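Local coordinates for protein kirola (Actinidia deliciosa, PDB 4IGX) that probably binds small hydrophobic ligands in an internal cavity, as other Bet v 1-like proteins do, and is a kiwifruit allergen (Act d 11), at residues F85-G90 / F99-Q104. Numbering follows the deposited sequence.
Sequences FKIVEG and FIIIVQ
Phe85 and Ile101 face each other as an antiparallel hydrogen-bonded pair: Phe85 N reaches Ile101 O at 2.8 Å, and Ile101 N returns an equally short bond to Phe85 O. A third bond, Ile87 N to Phe99 O, spans 3.0 Å and is almost straight (178° at the hydrogen). Ile87 O and Phe99 N are 4.8 Å apart, too far for the reciprocal bond, and a water bridges them, donating to Ile87 O and accepting from Phe99 N; the ladder of direct bonds between the two segments ends here. Between these pairs, Lys86 and Ile100 form the non-hydrogen-bonded pair, and Ile100 CA adds a CA-H...O contact to Phe85 O.

Apolar packing divides between the two faces. On one, Ile87 CD1 lies 3.6 Å from Ile101 CD1 and 3.9 Å from Phe99 CD2, approaching that ring obliquely. Ile87 CG1 sits anti to its carbonyl carbon (chi1 -66°), and the chi2 turn of 74° carries CD1 over to the partner strand. Phe85 presents a ring edge, with CE2 4.1 Å from Val103 CG2. On the other face, Ile100 CD1 rests 3.5 Å from Lys86 CB, while the extended lysine chain leads its amine away.

The contact is part of the hairpin between strands 82-88 and 96-106, inside the curved antiparallel sheet of the Bet v 1 fold. Strand 65-77 pairs with it on one side, by backbone hydrogen bonds between Lys86 and Ile72, with a classic bulge at Val88 and Glu89 opposite Lys70; strand 113-122 pairs on the other side, Ile100 with His119 and Ile102 with Thr117.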
loop_
_atom_site.group_PDB
_atom_site.type_symbol
_atom_site.label_atom_id
_atom_site.label_comp_id
_atom_site.label_asym_id
_atom_site.label_seq_id
_atom_site.Cartn_x
_atom_site.Cartn_y
_atom_site.Cartn_z
ATOM N N PHE A 85 -4.998 -4.834 1.546
ATOM C CA PHE A 85 -5.627 -4.431 0.322
ATOM C C PHE A 85 -5.512 -5.549 -0.696
ATOM O O PHE A 85 -4.415 -6.099 -0.874
ATOM C CB PHE A 85 -4.873 -3.243 -0.263
ATOM C CG PHE A 85 -4.828 -2.074 0.635
ATOM C CD1 PHE A 85 -5.890 -1.193 0.673
ATOM C CD2 PHE A 85 -3.733 -1.860 1.470
ATOM C CE1 PHE A 85 -5.845 -0.106 1.502
ATOM C CE2 PHE A 85 -3.700 -0.783 2.319
ATOM C CZ PHE A 85 -4.759 0.098 2.322
ATOM N N LYS A 86 -6.610 -5.862 -1.387
ATOM C CA LYS A 86 -6.553 -6.784 -2.499
ATOM C C LYS A 86 -6.811 -6.039 -3.798
ATOM O O LYS A 86 -7.813 -5.364 -3.913
ATOM C CB LYS A 86 -7.612 -7.860 -2.339
ATOM C CG LYS A 86 -7.760 -8.805 -3.528
ATOM C CD LYS A 86 -8.773 -9.847 -3.194
ATOM C CE LYS A 86 -9.187 -10.626 -4.377
ATOM N NZ LYS A 86 -10.175 -11.647 -3.912
ATOM N N ILE A 87 -5.946 -6.214 -4.791
ATOM C CA ILE A 87 -6.095 -5.503 -6.049
ATOM C C ILE A 87 -7.025 -6.305 -6.941
ATOM O O ILE A 87 -6.771 -7.457 -7.217
ATOM C CB ILE A 87 -4.750 -5.309 -6.784
ATOM C CG1 ILE A 87 -3.793 -4.374 -6.009
ATOM C CG2 ILE A 87 -5.005 -4.662 -8.112
ATOM C CD1 ILE A 87 -3.164 -4.927 -4.825
ATOM N N VAL A 88 -8.115 -5.699 -7.378
ATOM C CA VAL A 88 -9.061 -6.402 -8.250
ATOM C C VAL A 88 -8.986 -5.932 -9.677
ATOM O O VAL A 88 -9.284 -6.688 -10.568
ATOM C CB VAL A 88 -10.523 -6.350 -7.722
ATOM C CG1 VAL A 88 -10.591 -7.033 -6.362
ATOM C CG2 VAL A 88 -11.083 -4.902 -7.661
ATOM N N GLU A 89 -8.559 -4.711 -9.922
ATOM C CA GLU A 89 -8.500 -4.217 -11.295
ATOM C C GLU A 89 -7.332 -3.326 -11.490
ATOM O O GLU A 89 -6.904 -2.634 -10.548
ATOM C CB GLU A 89 -9.718 -3.357 -11.613
ATOM C CG GLU A 89 -10.846 -4.071 -12.282
ATOM C CD GLU A 89 -12.052 -3.168 -12.418
ATOM O OE1 GLU A 89 -11.935 -2.111 -13.073
ATOM O OE2 GLU A 89 -13.110 -3.503 -11.843
ATOM N N GLY A 90 -6.853 -3.289 -12.730
ATOM C CA GLY A 90 -5.845 -2.339 -13.111
ATOM C C GLY A 90 -4.577 -2.959 -13.613
ATOM O O GLY A 90 -4.462 -4.160 -13.776
ATOM N N PHE A 99 -3.142 -10.402 -6.351
ATOM C CA PHE A 99 -2.163 -9.510 -5.728
ATOM C C PHE A 99 -2.713 -8.899 -4.442
ATOM O O PHE A 99 -3.685 -8.157 -4.477
ATOM C CB PHE A 99 -1.705 -8.385 -6.672
ATOM C CG PHE A 99 -0.294 -7.927 -6.409
ATOM C CD1 PHE A 99 0.738 -8.267 -7.269
ATOM C CD2 PHE A 99 0.022 -7.193 -5.265
ATOM C CE1 PHE A 99 2.041 -7.855 -7.013
ATOM C CE2 PHE A 99 1.333 -6.790 -5.014
ATOM C CZ PHE A 99 2.330 -7.122 -5.882
ATOM N N ILE A 100 -2.053 -9.211 -3.329
ATOM C CA ILE A 100 -2.449 -8.747 -1.982
ATOM C C ILE A 100 -1.346 -7.918 -1.351
ATOM O O ILE A 100 -0.219 -8.352 -1.301
ATOM C CB ILE A 100 -2.714 -9.941 -1.054
ATOM C CG1 ILE A 100 -3.831 -10.831 -1.630
ATOM C CG2 ILE A 100 -3.005 -9.480 0.372
ATOM C CD1 ILE A 100 -5.190 -10.195 -1.568
ATOM N N ILE A 101 -1.686 -6.742 -0.854
ATOM C CA ILE A 101 -0.719 -5.862 -0.227
ATOM C C ILE A 101 -1.138 -5.702 1.207
ATOM O O ILE A 101 -2.288 -5.324 1.511
ATOM C CB ILE A 101 -0.614 -4.472 -0.896
ATOM C CG1 ILE A 101 -0.265 -4.631 -2.376
ATOM C CG2 ILE A 101 0.441 -3.623 -0.163
ATOM C CD1 ILE A 101 -0.318 -3.385 -3.169
ATOM N N ILE A 102 -0.219 -6.044 2.092
ATOM C CA ILE A 102 -0.426 -5.850 3.513
ATOM C C ILE A 102 0.590 -4.814 3.958
ATOM O O ILE A 102 1.768 -4.910 3.593
ATOM C CB ILE A 102 -0.200 -7.173 4.262
ATOM C CG1 ILE A 102 -1.114 -8.251 3.673
ATOM C CG2 ILE A 102 -0.406 -7.017 5.775
ATOM C CD1 ILE A 102 -0.765 -9.623 4.155
ATOM N N VAL A 103 0.141 -3.809 4.711
ATOM C CA VAL A 103 1.045 -2.829 5.337
ATOM C C VAL A 103 0.942 -3.005 6.824
ATOM O O VAL A 103 -0.168 -3.104 7.324
ATOM C CB VAL A 103 0.612 -1.389 5.005
ATOM C CG1 VAL A 103 1.691 -0.411 5.363
ATOM C CG2 VAL A 103 0.231 -1.276 3.509
ATOM N N GLN A 104 2.067 -3.004 7.549
ATOM C CA GLN A 104 2.054 -3.317 8.978
ATOM C C GLN A 104 2.994 -2.373 9.699
ATOM O O GLN A 104 4.149 -2.251 9.331
ATOM C CB GLN A 104 2.509 -4.771 9.192
ATOM C CG GLN A 104 2.291 -5.403 10.572
ATOM C CD GLN A 104 3.379 -5.082 11.606
ATOM O OE1 GLN A 104 4.605 -5.091 11.307
ATOM N NE2 GLN A 104 2.942 -4.804 12.838
HETATM O O HOH W 1 -6.218 -10.073 -6.317
#